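Local structure of transcriptional regulator, TetR family (Agrobacterium tumefaciens, 3C2B) at residues D82-A90 / E208-G216; R136-I147 / E163-L171. The protein probably binds DNA through an N-terminal helix-turn-helix domain and regulates transcription, as TetR-family repressors do. One frame throughout, in Å; residues are numbered along the deposited sequence.

Both contacts lie in the all-helical C-terminal part of the subunit, about 19 Å apart between centres, with contact 2 nested inside the chain loop that contact 1 closes. Contact 1 sits at the periphery, where the C-terminal helix 208-214 leans on the start of helix 86-104; it is partly buried and built from alanine, valine and leucine side chains around one bond from a backbone N-H to a carboxylate. Contact 2 is buried near the chain centre, joins helices 137-152 and 161-173, and works through two tyrosines, a hydrogen-bonded aspartate and an arginine that reaches the second subunit. Helix 86-104 serves both: Leu89 touches the backbone of Leu146 in helix 137-152.

Contact 1 of 2, residues D82-A90 / E208-G216; sequences DRVSAPQLA and EKVHSELGG
Ala86, opening helix 86-90, lies closest to Val210 of helix 208-214, their CA atoms 5.6 Å apart; the axes of these short segments pass 9.8 Å from each other at 99°, nearly perpendicular. Glu213 stretches over to Ala86 with its CG trans to the backbone N (chi1 178°) and the rest of the chain extended. Its OE2 takes the backbone N-H of Ala86 (N to OE2 3.2 Å) in a fairly straight bond that arrives from above the carboxylate plane, while OE1 is hydrogen-bonded to the Tyr155 hydroxyl. This places a negative group at the first turn of the helix, where it would probably meet the positive end of the helix dipole. The same turn carries a capping box: Ser85 OG accepts from Gln88 N, and Gln88 OE1 in return takes both the N-H and the hydroxyl of Ser85. The methyl of Ala86, which also touches the Glu213 carboxylate, meets Val210 CG2 and Leu214 CD2, each at 3.9 Å. That leucine branch lies against the Ala86 carbonyl and reaches on to Ala90 CB. At the margin two positive groups come within 4.1 Å, Arg83 NH1 and Lys209 NZ; the lysine bonds to Ser153 O and makes a cation-pi contact with Tyr155.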
ATOM      1  N   ASP A  82      27.099  14.465  -7.341  1.00 68.04           N
ATOM      2  CA  ASP A  82      27.829  14.450  -6.072  1.00 67.02           C
ATOM      3  C   ASP A  82      27.308  15.516  -5.105  1.00 65.70           C
ATOM      4  O   ASP A  82      26.994  15.209  -3.956  1.00 65.64           O
ATOM      5  CB  ASP A  82      29.332  14.606  -6.320  1.00 67.53           C
ATOM      6  CG  ASP A  82      30.188  13.865  -5.287  1.00 69.02           C
ATOM      7  OD1 ASP A  82      30.607  12.711  -5.568  1.00 68.97           O
ATOM      8  OD2 ASP A  82      30.453  14.446  -4.203  1.00 70.60           O
ATOM      9  N   ARG A  83      27.179  16.757  -5.581  1.00 63.84           N
ATOM     10  CA  ARG A  83      26.759  17.855  -4.708  1.00 61.68           C
ATOM     11  C   ARG A  83      25.689  18.792  -5.290  1.00 59.69           C
ATOM     12  O   ARG A  83      25.604  18.979  -6.509  1.00 59.55           O
ATOM     13  CB  ARG A  83      27.971  18.625  -4.205  1.00 61.76           C
ATOM     14  CG  ARG A  83      28.757  17.864  -3.132  1.00 63.11           C
ATOM     15  CD  ARG A  83      29.626  18.789  -2.287  1.00 64.71           C
ATOM     16  NE  ARG A  83      28.843  19.934  -1.810  1.00 66.14           N
ATOM     17  CZ  ARG A  83      29.069  20.609  -0.686  1.00 65.61           C
ATOM     18  NH1 ARG A  83      28.281  21.631  -0.380  1.00 65.26           N
ATOM     19  NH2 ARG A  83      30.051  20.261   0.143  1.00 64.41           N
ATOM     20  N   VAL A  84      24.873  19.364  -4.404  1.00 56.67           N
ATOM     21  CA  VAL A  84      23.731  20.190  -4.816  1.00 54.36           C
ATOM     22  C   VAL A  84      23.589  21.430  -3.949  1.00 53.15           C
ATOM     23  O   VAL A  84      24.074  21.459  -2.825  1.00 52.47           O
ATOM     24  CB  VAL A  84      22.368  19.398  -4.749  1.00 54.08           C
ATOM     25  CG1 VAL A  84      22.254  18.372  -5.873  1.00 53.35           C
ATOM     26  CG2 VAL A  84      22.205  18.738  -3.408  1.00 53.47           C
ATOM     27  N   SER A  85      22.920  22.447  -4.482  1.00 52.28           N
ATOM     28  CA  SER A  85      22.469  23.588  -3.692  1.00 52.25           C
ATOM     29  C   SER A  85      21.153  23.190  -3.037  1.00 52.01           C
ATOM     30  O   SER A  85      20.538  22.187  -3.433  1.00 51.20           O
ATOM     31  CB  SER A  85      22.200  24.779  -4.593  1.00 52.53           C
ATOM     32  OG  SER A  85      21.208  24.453  -5.567  1.00 53.95           O
ATOM     33  N   ALA A  86      20.714  23.986  -2.061  1.00 51.61           N
ATOM     34  CA  ALA A  86      19.467  23.739  -1.378  1.00 51.21           C
ATOM     35  C   ALA A  86      18.235  23.794  -2.312  1.00 51.37           C
ATOM     36  O   ALA A  86      17.400  22.887  -2.260  1.00 51.14           O
ATOM     37  CB  ALA A  86      19.309  24.645  -0.147  1.00 50.80           C
ATOM     38  N   PRO A  87      18.117  24.843  -3.171  1.00 51.70           N
ATOM     39  CA  PRO A  87      17.020  24.860  -4.182  1.00 51.03           C
ATOM     40  C   PRO A  87      17.044  23.658  -5.144  1.00 50.62           C
ATOM     41  O   PRO A  87      15.988  23.136  -5.474  1.00 50.19           O
ATOM     42  CB  PRO A  87      17.288  26.135  -5.000  1.00 51.04           C
ATOM     43  CG  PRO A  87      18.276  26.939  -4.210  1.00 51.03           C
ATOM     44  CD  PRO A  87      18.979  26.047  -3.252  1.00 51.49           C
ATOM     45  N   GLN A  88      18.231  23.274  -5.635  1.00 49.93           N
ATOM     46  CA  GLN A  88      18.381  22.071  -6.452  1.00 48.98           C
ATOM     47  C   GLN A  88      17.897  20.832  -5.689  1.00 47.37           C
ATOM     48  O   GLN A  88      17.233  19.964  -6.264  1.00 47.25           O
ATOM     49  CB  GLN A  88      19.829  21.818  -6.775  1.00 49.17           C
ATOM     50  CG  GLN A  88      20.316  22.192  -8.106  1.00 51.45           C
ATOM     51  CD  GLN A  88      21.826  22.001  -8.146  1.00 55.10           C
ATOM     52  OE1 GLN A  88      22.563  22.754  -7.521  1.00 55.67           O
ATOM     53  NE2 GLN A  88      22.280  20.953  -8.830  1.00 56.83           N
ATOM     54  N   LEU A  89      18.288  20.728  -4.422  1.00 45.01           N
ATOM     55  CA  LEU A  89      17.885  19.598  -3.606  1.00 44.40           C
ATOM     56  C   LEU A  89      16.362  19.544  -3.505  1.00 43.56           C
ATOM     57  O   LEU A  89      15.760  18.502  -3.767  1.00 43.82           O
ATOM     58  CB  LEU A  89      18.479  19.701  -2.211  1.00 43.74           C
ATOM     59  CG  LEU A  89      18.712  18.441  -1.351  1.00 43.38           C
ATOM     60  CD1 LEU A  89      18.323  18.651   0.121  1.00 41.12           C
ATOM     61  CD2 LEU A  89      18.164  17.147  -1.920  1.00 40.00           C
ATOM     62  N   ALA A  90      15.748  20.675  -3.142  1.00 43.11           N
ATOM     63  CA  ALA A  90      14.310  20.754  -2.946  1.00 42.86           C
ATOM     64  C   ALA A  90      13.583  20.383  -4.237  1.00 43.03           C
ATOM     65  O   ALA A  90      12.648  19.588  -4.232  1.00 41.87           O
ATOM     66  CB  ALA A  90      13.897  22.176  -2.463  1.00 43.25           C
ATOM     67  N   GLU A 208      19.538  23.156   9.744  1.00 52.36           N
ATOM     68  CA  GLU A 208      19.474  24.606   9.759  1.00 52.87           C
ATOM     69  C   GLU A 208      19.969  25.279   8.452  1.00 52.15           C
ATOM     70  O   GLU A 208      19.376  26.258   7.997  1.00 52.52           O
ATOM     71  CB  GLU A 208      20.234  25.083  10.986  1.00 53.39           C
ATOM     72  CG  GLU A 208      20.432  26.568  11.090  1.00 57.75           C
ATOM     73  CD  GLU A 208      20.288  27.067  12.516  1.00 62.71           C
ATOM     74  OE1 GLU A 208      20.415  26.236  13.474  1.00 64.36           O
ATOM     75  OE2 GLU A 208      20.025  28.289  12.663  1.00 61.43           O
ATOM     76  N   LYS A 209      21.027  24.744   7.848  1.00 51.46           N
ATOM     77  CA  LYS A 209      21.550  25.220   6.547  1.00 50.99           C
ATOM     78  C   LYS A 209      20.501  25.169   5.423  1.00 50.92           C
ATOM     79  O   LYS A 209      20.348  26.155   4.692  1.00 50.73           O
ATOM     80  CB  LYS A 209      22.781  24.400   6.123  1.00 51.32           C
ATOM     81  CG  LYS A 209      23.607  24.987   4.965  1.00 51.20           C
ATOM     82  CD  LYS A 209      24.756  24.060   4.565  1.00 50.56           C
ATOM     83  CE  LYS A 209      25.629  24.677   3.479  1.00 52.76           C
ATOM     84  NZ  LYS A 209      26.284  23.644   2.597  1.00 53.61           N
ATOM     85  N   VAL A 210      19.800  24.036   5.268  1.00 50.03           N
ATOM     86  CA  VAL A 210      18.820  23.909   4.191  1.00 48.65           C
ATOM     87  C   VAL A 210      17.676  24.918   4.346  1.00 48.37           C
ATOM     88  O   VAL A 210      17.259  25.515   3.373  1.00 47.60           O
ATOM     89  CB  VAL A 210      18.312  22.461   3.998  1.00 49.34           C
ATOM     90  CG1 VAL A 210      17.210  22.107   5.013  1.00 48.23           C
ATOM     91  CG2 VAL A 210      17.792  22.263   2.573  1.00 49.12           C
ATOM     92  N   HIS A 211      17.215  25.136   5.577  1.00 48.40           N
ATOM     93  CA  HIS A 211      16.088  26.027   5.849  1.00 48.81           C
ATOM     94  C   HIS A 211      16.459  27.510   5.695  1.00 48.76           C
ATOM     95  O   HIS A 211      15.710  28.292   5.088  1.00 48.30           O
ATOM     96  CB  HIS A 211      15.486  25.744   7.230  1.00 49.24           C
ATOM     97  CG  HIS A 211      14.862  24.374   7.352  1.00 52.06           C
ATOM     98  ND1 HIS A 211      13.921  23.896   6.462  1.00 53.48           N
ATOM     99  CD2 HIS A 211      15.042  23.394   8.268  1.00 53.20           C
ATOM    100  CE1 HIS A 211      13.573  22.669   6.808  1.00 54.63           C
ATOM    101  NE2 HIS A 211      14.236  22.342   7.903  1.00 54.61           N
ATOM    102  N   SER A 212      17.614  27.902   6.228  1.00 48.73           N
ATOM    103  CA  SER A 212      18.008  29.303   6.117  1.00 48.94           C
ATOM    104  C   SER A 212      18.467  29.653   4.684  1.00 48.49           C
ATOM    105  O   SER A 212      18.355  30.797   4.260  1.00 48.58           O
ATOM    106  CB  SER A 212      19.025  29.689   7.188  1.00 49.10           C
ATOM    107  OG  SER A 212      20.245  29.008   7.002  1.00 52.25           O
ATOM    108  N   GLU A 213      18.934  28.659   3.929  1.00 48.23           N
ATOM    109  CA  GLU A 213      19.266  28.875   2.518  1.00 48.17           C
ATOM    110  C   GLU A 213      18.033  28.914   1.610  1.00 48.27           C
ATOM    111  O   GLU A 213      17.963  29.745   0.718  1.00 48.33           O
ATOM    112  CB  GLU A 213      20.271  27.843   2.007  1.00 47.84           C
ATOM    113  CG  GLU A 213      20.600  28.008   0.523  1.00 49.07           C
ATOM    114  CD  GLU A 213      21.773  27.177   0.083  1.00 48.69           C
ATOM    115  OE1 GLU A 213      22.612  26.854   0.959  1.00 51.37           O
ATOM    116  OE2 GLU A 213      21.849  26.862  -1.132  1.00 46.37           O
ATOM    117  N   LEU A 214      17.082  27.999   1.816  1.00 48.77           N
ATOM    118  CA  LEU A 214      15.793  28.047   1.115  1.00 48.78           C
ATOM    119  C   LEU A 214      15.018  29.300   1.485  1.00 49.16           C
ATOM    120  O   LEU A 214      14.142  29.723   0.735  1.00 49.01           O
ATOM    121  CB  LEU A 214      14.936  26.818   1.414  1.00 48.72           C
ATOM    122  CG  LEU A 214      15.472  25.509   0.828  1.00 48.17           C
ATOM    123  CD1 LEU A 214      14.587  24.351   1.204  1.00 48.99           C
ATOM    124  CD2 LEU A 214      15.613  25.597  -0.675  1.00 48.92           C
ATOM    125  N   GLY A 215      15.345  29.878   2.641  1.00 49.43           N
ATOM    126  CA  GLY A 215      14.733  31.128   3.089  1.00 50.48           C
ATOM    127  C   GLY A 215      15.422  32.393   2.607  1.00 50.87           C
ATOM    128  O   GLY A 215      15.145  33.472   3.129  1.00 51.77           O
ATOM    129  N   GLY A 216      16.318  32.273   1.621  1.00 51.11           N
ATOM    130  CA  GLY A 216      17.011  33.422   1.021  1.00 51.24           C
ATOM    131  C   GLY A 216      17.636  34.400   2.002  1.00 51.35           C
ATOM    132  O   GLY A 216      18.395  34.009   2.892  1.00 51.58           O
TER

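Contact 2 of 2, residues R136-I147 / E163-L171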
ATOM      1  N   ARG A 136      11.533  -2.098  -7.975  1.00 50.09           N
ATOM      2  CA  ARG A 136      11.592  -0.678  -7.668  1.00 49.93           C
ATOM      3  C   ARG A 136      13.010  -0.147  -7.516  1.00 49.35           C
ATOM      4  O   ARG A 136      13.212   0.934  -6.988  1.00 48.55           O
ATOM      5  CB  ARG A 136      10.768  -0.400  -6.414  1.00 50.12           C
ATOM      6  CG  ARG A 136      10.049   0.969  -6.401  1.00 49.89           C
ATOM      7  CD  ARG A 136       9.296   1.103  -5.090  1.00 46.91           C
ATOM      8  NE  ARG A 136      10.176   1.253  -3.925  1.00 43.96           N
ATOM      9  CZ  ARG A 136       9.933   0.699  -2.734  1.00 43.64           C
ATOM     10  NH1 ARG A 136       8.858  -0.082  -2.573  1.00 42.43           N
ATOM     11  NH2 ARG A 136      10.752   0.917  -1.705  1.00 37.73           N
ATOM     12  N   ARG A 137      13.971  -0.921  -8.014  1.00 48.94           N
ATOM     13  CA  ARG A 137      15.390  -0.701  -7.809  1.00 48.76           C
ATOM     14  C   ARG A 137      15.891   0.644  -8.333  1.00 49.52           C
ATOM     15  O   ARG A 137      16.743   1.274  -7.716  1.00 49.46           O
ATOM     16  CB  ARG A 137      16.149  -1.885  -8.419  1.00 48.68           C
ATOM     17  CG  ARG A 137      17.477  -1.603  -9.125  1.00 46.66           C
ATOM     18  CD  ARG A 137      18.084  -2.924  -9.545  1.00 43.90           C
ATOM     19  NE  ARG A 137      17.711  -3.963  -8.590  1.00 39.00           N
ATOM     20  CZ  ARG A 137      17.790  -5.262  -8.817  1.00 35.46           C
ATOM     21  NH1 ARG A 137      18.256  -5.702  -9.973  1.00 35.39           N
ATOM     22  NH2 ARG A 137      17.416  -6.113  -7.879  1.00 32.40           N
ATOM     23  N   GLN A 138      15.352   1.073  -9.468  1.00 50.56           N
ATOM     24  CA  GLN A 138      15.803   2.290 -10.154  1.00 52.31           C
ATOM     25  C   GLN A 138      15.281   3.528  -9.416  1.00 52.39           C
ATOM     26  O   GLN A 138      16.033   4.486  -9.173  1.00 52.33           O
ATOM     27  CB  GLN A 138      15.404   2.305 -11.652  1.00 51.62           C
ATOM     28  CG  GLN A 138      16.433   1.668 -12.642  1.00 55.27           C
ATOM     29  CD  GLN A 138      17.529   2.632 -13.114  1.00 55.87           C
ATOM     30  OE1 GLN A 138      17.983   2.551 -14.254  1.00 59.25           O
ATOM     31  NE2 GLN A 138      17.948   3.551 -12.244  1.00 56.09           N
ATOM     32  N   ILE A 139      14.001   3.491  -9.077  1.00 52.73           N
ATOM     33  CA  ILE A 139      13.393   4.446  -8.182  1.00 53.68           C
ATOM     34  C   ILE A 139      14.167   4.543  -6.855  1.00 54.17           C
ATOM     35  O   ILE A 139      14.497   5.654  -6.422  1.00 54.25           O
ATOM     36  CB  ILE A 139      11.880   4.145  -7.981  1.00 54.34           C
ATOM     37  CG1 ILE A 139      11.044   4.905  -9.035  1.00 55.03           C
ATOM     38  CG2 ILE A 139      11.372   4.511  -6.569  1.00 54.36           C
ATOM     39  CD1 ILE A 139      11.156   6.482  -9.005  1.00 54.55           C
ATOM     40  N   ASP A 140      14.479   3.393  -6.241  1.00 53.56           N
ATOM     41  CA  ASP A 140      15.102   3.376  -4.926  1.00 52.72           C
ATOM     42  C   ASP A 140      16.522   3.939  -4.988  1.00 51.94           C
ATOM     43  O   ASP A 140      16.937   4.649  -4.078  1.00 51.07           O
ATOM     44  CB  ASP A 140      15.127   1.964  -4.347  1.00 52.90           C
ATOM     45  CG  ASP A 140      13.749   1.477  -3.876  1.00 53.33           C
ATOM     46  OD1 ASP A 140      12.783   2.263  -3.849  1.00 54.60           O
ATOM     47  OD2 ASP A 140      13.644   0.293  -3.502  1.00 52.68           O
ATOM     48  N   ARG A 141      17.254   3.628  -6.056  1.00 51.62           N
ATOM     49  CA  ARG A 141      18.632   4.118  -6.210  1.00 51.68           C
ATOM     50  C   ARG A 141      18.612   5.632  -6.450  1.00 51.12           C
ATOM     51  O   ARG A 141      19.457   6.346  -5.926  1.00 50.33           O
ATOM     52  CB  ARG A 141      19.399   3.379  -7.319  1.00 51.67           C
ATOM     53  CG  ARG A 141      20.894   3.209  -6.989  1.00 53.72           C
ATOM     54  CD  ARG A 141      21.709   2.596  -8.122  1.00 53.42           C
ATOM     55  NE  ARG A 141      23.031   2.163  -7.658  1.00 54.93           N
ATOM     56  CZ  ARG A 141      23.312   0.932  -7.205  1.00 55.75           C
ATOM     57  NH1 ARG A 141      22.361  -0.000  -7.126  1.00 56.81           N
ATOM     58  NH2 ARG A 141      24.548   0.632  -6.814  1.00 56.05           N
ATOM     59  N   ARG A 142      17.630   6.109  -7.225  1.00 50.08           N
ATOM     60  CA  ARG A 142      17.403   7.542  -7.403  1.00 50.05           C
ATOM     61  C   ARG A 142      17.281   8.227  -6.026  1.00 49.34           C
ATOM     62  O   ARG A 142      18.043   9.126  -5.712  1.00 49.49           O
ATOM     63  CB  ARG A 142      16.129   7.780  -8.215  1.00 50.15           C
ATOM     64  CG  ARG A 142      16.103   9.028  -9.058  1.00 53.03           C
ATOM     65  CD  ARG A 142      16.229  10.277  -8.219  1.00 56.58           C
ATOM     66  NE  ARG A 142      17.321  11.141  -8.692  1.00 56.12           N
ATOM     67  CZ  ARG A 142      17.176  12.234  -9.437  1.00 55.97           C
ATOM     68  NH1 ARG A 142      18.240  12.939  -9.799  1.00 54.21           N
ATOM     69  NH2 ARG A 142      15.976  12.615  -9.832  1.00 58.50           N
ATOM     70  N   ALA A 143      16.364   7.739  -5.203  1.00 48.18           N
ATOM     71  CA  ALA A 143      16.021   8.350  -3.953  1.00 48.75           C
ATOM     72  C   ALA A 143      17.203   8.398  -2.989  1.00 48.77           C
ATOM     73  O   ALA A 143      17.464   9.449  -2.407  1.00 47.84           O
ATOM     74  CB  ALA A 143      14.813   7.643  -3.333  1.00 47.43           C
ATOM     75  N   ARG A 144      17.936   7.282  -2.881  1.00 48.68           N
ATOM     76  CA  ARG A 144      19.115   7.190  -2.009  1.00 49.40           C
ATOM     77  C   ARG A 144      20.220   8.103  -2.501  1.00 48.44           C
ATOM     78  O   ARG A 144      20.893   8.738  -1.694  1.00 48.09           O
ATOM     79  CB  ARG A 144      19.677   5.765  -1.951  1.00 49.23           C
ATOM     80  CG  ARG A 144      18.707   4.700  -1.511  1.00 51.60           C
ATOM     81  CD  ARG A 144      19.494   3.385  -1.337  1.00 55.14           C
ATOM     82  NE  ARG A 144      18.879   2.278  -2.062  1.00 58.53           N
ATOM     83  CZ  ARG A 144      17.900   1.499  -1.596  1.00 58.31           C
ATOM     84  NH1 ARG A 144      17.381   1.669  -0.379  1.00 58.77           N
ATOM     85  NH2 ARG A 144      17.435   0.540  -2.370  1.00 59.50           N
ATOM     86  N   GLY A 145      20.411   8.130  -3.821  1.00 47.71           N
ATOM     87  CA  GLY A 145      21.370   9.043  -4.470  1.00 47.89           C
ATOM     88  C   GLY A 145      21.114  10.500  -4.102  1.00 47.73           C
ATOM     89  O   GLY A 145      22.009  11.223  -3.682  1.00 47.71           O
ATOM     90  N   LEU A 146      19.867  10.910  -4.223  1.00 47.85           N
ATOM     91  CA  LEU A 146      19.386  12.232  -3.810  1.00 48.28           C
ATOM     92  C   LEU A 146      19.561  12.537  -2.313  1.00 48.49           C
ATOM     93  O   LEU A 146      20.003  13.606  -1.934  1.00 49.07           O
ATOM     94  CB  LEU A 146      17.909  12.294  -4.147  1.00 47.86           C
ATOM     95  CG  LEU A 146      17.363  13.492  -4.880  1.00 49.90           C
ATOM     96  CD1 LEU A 146      18.360  14.024  -5.890  1.00 48.51           C
ATOM     97  CD2 LEU A 146      16.023  13.100  -5.548  1.00 46.94           C
ATOM     98  N   ILE A 147      19.199  11.579  -1.467  1.00 48.12           N
ATOM     99  CA  ILE A 147      19.274  11.716  -0.041  1.00 47.17           C
ATOM    100  C   ILE A 147      20.741  11.793   0.378  1.00 48.06           C
ATOM    101  O   ILE A 147      21.105  12.595   1.245  1.00 48.40           O
ATOM    102  CB  ILE A 147      18.498  10.564   0.646  1.00 46.94           C
ATOM    103  CG1 ILE A 147      16.986  10.690   0.345  1.00 46.08           C
ATOM    104  CG2 ILE A 147      18.707  10.559   2.160  1.00 46.59           C
ATOM    105  CD1 ILE A 147      16.109   9.617   1.079  1.00 45.37           C
ATOM    106  N   GLU A 163      15.928   4.729   6.660  1.00 48.28           N
ATOM    107  CA  GLU A 163      14.834   5.180   7.470  1.00 48.18           C
ATOM    108  C   GLU A 163      14.340   6.558   6.993  1.00 47.47           C
ATOM    109  O   GLU A 163      13.145   6.810   6.937  1.00 46.49           O
ATOM    110  CB  GLU A 163      15.319   5.198   8.913  1.00 47.07           C
ATOM    111  CG  GLU A 163      14.329   5.571   9.945  1.00 49.58           C
ATOM    112  CD  GLU A 163      13.214   4.559  10.197  1.00 49.98           C
ATOM    113  OE1 GLU A 163      13.346   3.352   9.902  1.00 47.56           O
ATOM    114  OE2 GLU A 163      12.195   5.007  10.747  1.00 50.96           O
ATOM    115  N   ALA A 164      15.276   7.423   6.610  1.00 46.47           N
ATOM    116  CA  ALA A 164      14.922   8.678   5.980  1.00 45.01           C
ATOM    117  C   ALA A 164      14.154   8.413   4.706  1.00 43.48           C
ATOM    118  O   ALA A 164      13.170   9.071   4.465  1.00 42.05           O
ATOM    119  CB  ALA A 164      16.152   9.525   5.686  1.00 44.27           C
ATOM    120  N   TYR A 165      14.612   7.470   3.881  1.00 43.22           N
ATOM    121  CA  TYR A 165      13.872   7.125   2.631  1.00 41.06           C
ATOM    122  C   TYR A 165      12.520   6.487   2.942  1.00 41.51           C
ATOM    123  O   TYR A 165      11.487   6.819   2.320  1.00 40.95           O
ATOM    124  CB  TYR A 165      14.722   6.252   1.678  1.00 41.86           C
ATOM    125  CG  TYR A 165      14.003   5.809   0.389  1.00 41.12           C
ATOM    126  CD1 TYR A 165      13.054   6.644  -0.234  1.00 38.62           C
ATOM    127  CD2 TYR A 165      14.302   4.585  -0.224  1.00 39.76           C
ATOM    128  CE1 TYR A 165      12.389   6.268  -1.396  1.00 36.22           C
ATOM    129  CE2 TYR A 165      13.637   4.208  -1.441  1.00 39.02           C
ATOM    130  CZ  TYR A 165      12.698   5.074  -2.009  1.00 37.34           C
ATOM    131  OH  TYR A 165      11.997   4.728  -3.157  1.00 41.75           O
ATOM    132  N   ARG A 166      12.510   5.597   3.932  1.00 40.53           N
ATOM    133  CA  ARG A 166      11.268   5.010   4.446  1.00 40.15           C
ATOM    134  C   ARG A 166      10.186   6.064   4.783  1.00 38.61           C
ATOM    135  O   ARG A 166       8.996   5.939   4.321  1.00 38.55           O
ATOM    136  CB  ARG A 166      11.548   4.017   5.633  1.00 39.24           C
ATOM    137  CG  ARG A 166      10.308   3.207   6.031  1.00 40.44           C
ATOM    138  CD  ARG A 166      10.491   2.351   7.323  1.00 41.46           C
ATOM    139  NE  ARG A 166       9.286   1.586   7.624  1.00 39.43           N
ATOM    140  CZ  ARG A 166       8.165   2.087   8.170  1.00 38.70           C
ATOM    141  NH1 ARG A 166       8.083   3.361   8.519  1.00 38.31           N
ATOM    142  NH2 ARG A 166       7.115   1.318   8.359  1.00 36.48           N
ATOM    143  N   SER A 167      10.586   7.071   5.565  1.00 36.29           N
ATOM    144  CA  SER A 167       9.720   8.176   5.943  1.00 35.59           C
ATOM    145  C   SER A 167       9.252   8.957   4.709  1.00 35.61           C
ATOM    146  O   SER A 167       8.076   9.218   4.568  1.00 36.29           O
ATOM    147  CB  SER A 167      10.437   9.151   6.877  1.00 36.63           C
ATOM    148  OG  SER A 167      10.692   8.562   8.150  1.00 38.06           O
ATOM    149  N   PHE A 168      10.167   9.307   3.825  1.00 33.98           N
ATOM    150  CA  PHE A 168       9.851  10.058   2.615  1.00 34.55           C
ATOM    151  C   PHE A 168       8.852   9.299   1.780  1.00 34.74           C
ATOM    152  O   PHE A 168       7.859   9.870   1.305  1.00 35.98           O
ATOM    153  CB  PHE A 168      11.133  10.290   1.812  1.00 33.17           C
ATOM    154  CG  PHE A 168      11.014  11.311   0.702  1.00 34.89           C
ATOM    155  CD1 PHE A 168      10.123  12.392   0.785  1.00 34.91           C
ATOM    156  CD2 PHE A 168      11.810  11.195  -0.434  1.00 35.03           C
ATOM    157  CE1 PHE A 168      10.067  13.349  -0.243  1.00 34.36           C
ATOM    158  CE2 PHE A 168      11.766  12.168  -1.451  1.00 39.08           C
ATOM    159  CZ  PHE A 168      10.879  13.241  -1.350  1.00 34.99           C
ATOM    160  N   TYR A 169       9.050   7.997   1.666  1.00 34.73           N
ATOM    161  CA  TYR A 169       8.194   7.195   0.803  1.00 34.47           C
ATOM    162  C   TYR A 169       6.793   7.185   1.387  1.00 34.59           C
ATOM    163  O   TYR A 169       5.805   7.341   0.653  1.00 34.95           O
ATOM    164  CB  TYR A 169       8.785   5.778   0.693  1.00 34.20           C
ATOM    165  CG  TYR A 169       8.095   4.871  -0.304  1.00 35.72           C
ATOM    166  CD1 TYR A 169       6.814   4.369  -0.082  1.00 36.47           C
ATOM    167  CD2 TYR A 169       8.743   4.523  -1.475  1.00 37.45           C
ATOM    168  CE1 TYR A 169       6.207   3.544  -1.043  1.00 39.13           C
ATOM    169  CE2 TYR A 169       8.158   3.675  -2.416  1.00 39.22           C
ATOM    170  CZ  TYR A 169       6.920   3.217  -2.210  1.00 38.43           C
ATOM    171  OH  TYR A 169       6.428   2.392  -3.166  1.00 38.12           O
ATOM    172  N   GLY A 170       6.686   6.963   2.697  1.00 34.07           N
ATOM    173  CA  GLY A 170       5.351   6.904   3.336  1.00 34.16           C
ATOM    174  C   GLY A 170       4.653   8.262   3.254  1.00 34.40           C
ATOM    175  O   GLY A 170       3.430   8.357   3.044  1.00 34.92           O
ATOM    176  N   LEU A 171       5.427   9.328   3.411  1.00 33.85           N
ATOM    177  CA  LEU A 171       4.895  10.698   3.252  1.00 33.86           C
ATOM    178  C   LEU A 171       4.382  11.008   1.840  1.00 34.01           C
ATOM    179  O   LEU A 171       3.359  11.679   1.683  1.00 36.06           O
ATOM    180  CB  LEU A 171       5.901  11.773   3.684  1.00 31.16           C
ATOM    181  CG  LEU A 171       6.275  11.817   5.190  1.00 32.62           C
ATOM    182  CD1 LEU A 171       7.493  12.745   5.412  1.00 31.20           C
ATOM    183  CD2 LEU A 171       5.093  12.318   6.095  1.00 32.54           C
TER
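In the helical core of the ligand-binding and dimerisation region, as this part is known in TetR relatives, Tyr165 of helix 161-173 enters helix 137-152 as a knob among Asp140, Ala143, Arg144 and Ile147. The short segments cross at 116°, their axes 10.3 Å apart. Ala143 CB lies over one ring face, a CH-pi contact 3.6 Å from the Tyr165 centroid, while Ile147 CD1 packs on the Tyr165 CB at 3.7 Å. The Tyr165 hydroxyl donates a hydrogen bond to Asp140 OD1 (OH to OD1 2.7 Å), on the anti side of a carboxylate turned 78° from the ring. Arg136 NE meets that same OD1 from the syn side at 2.8 Å, so two donors fix one buried oxygen. The salt bridge holds the guanidinium edge-on to Asp140, leaving a face for Tyr169, whose CE2 stands 3.5 Å from Arg136 CZ with the planes 43° apart. Arg136 NH1 also pairs with Asp175 of the second subunit, tying this interior to the dimer interface. The Tyr-Asp-Arg cluster thus surrounds a single knob in its hole, within the all-helical C-terminal domain of a TetR-family regulator, whose helices pack here at a steep angle.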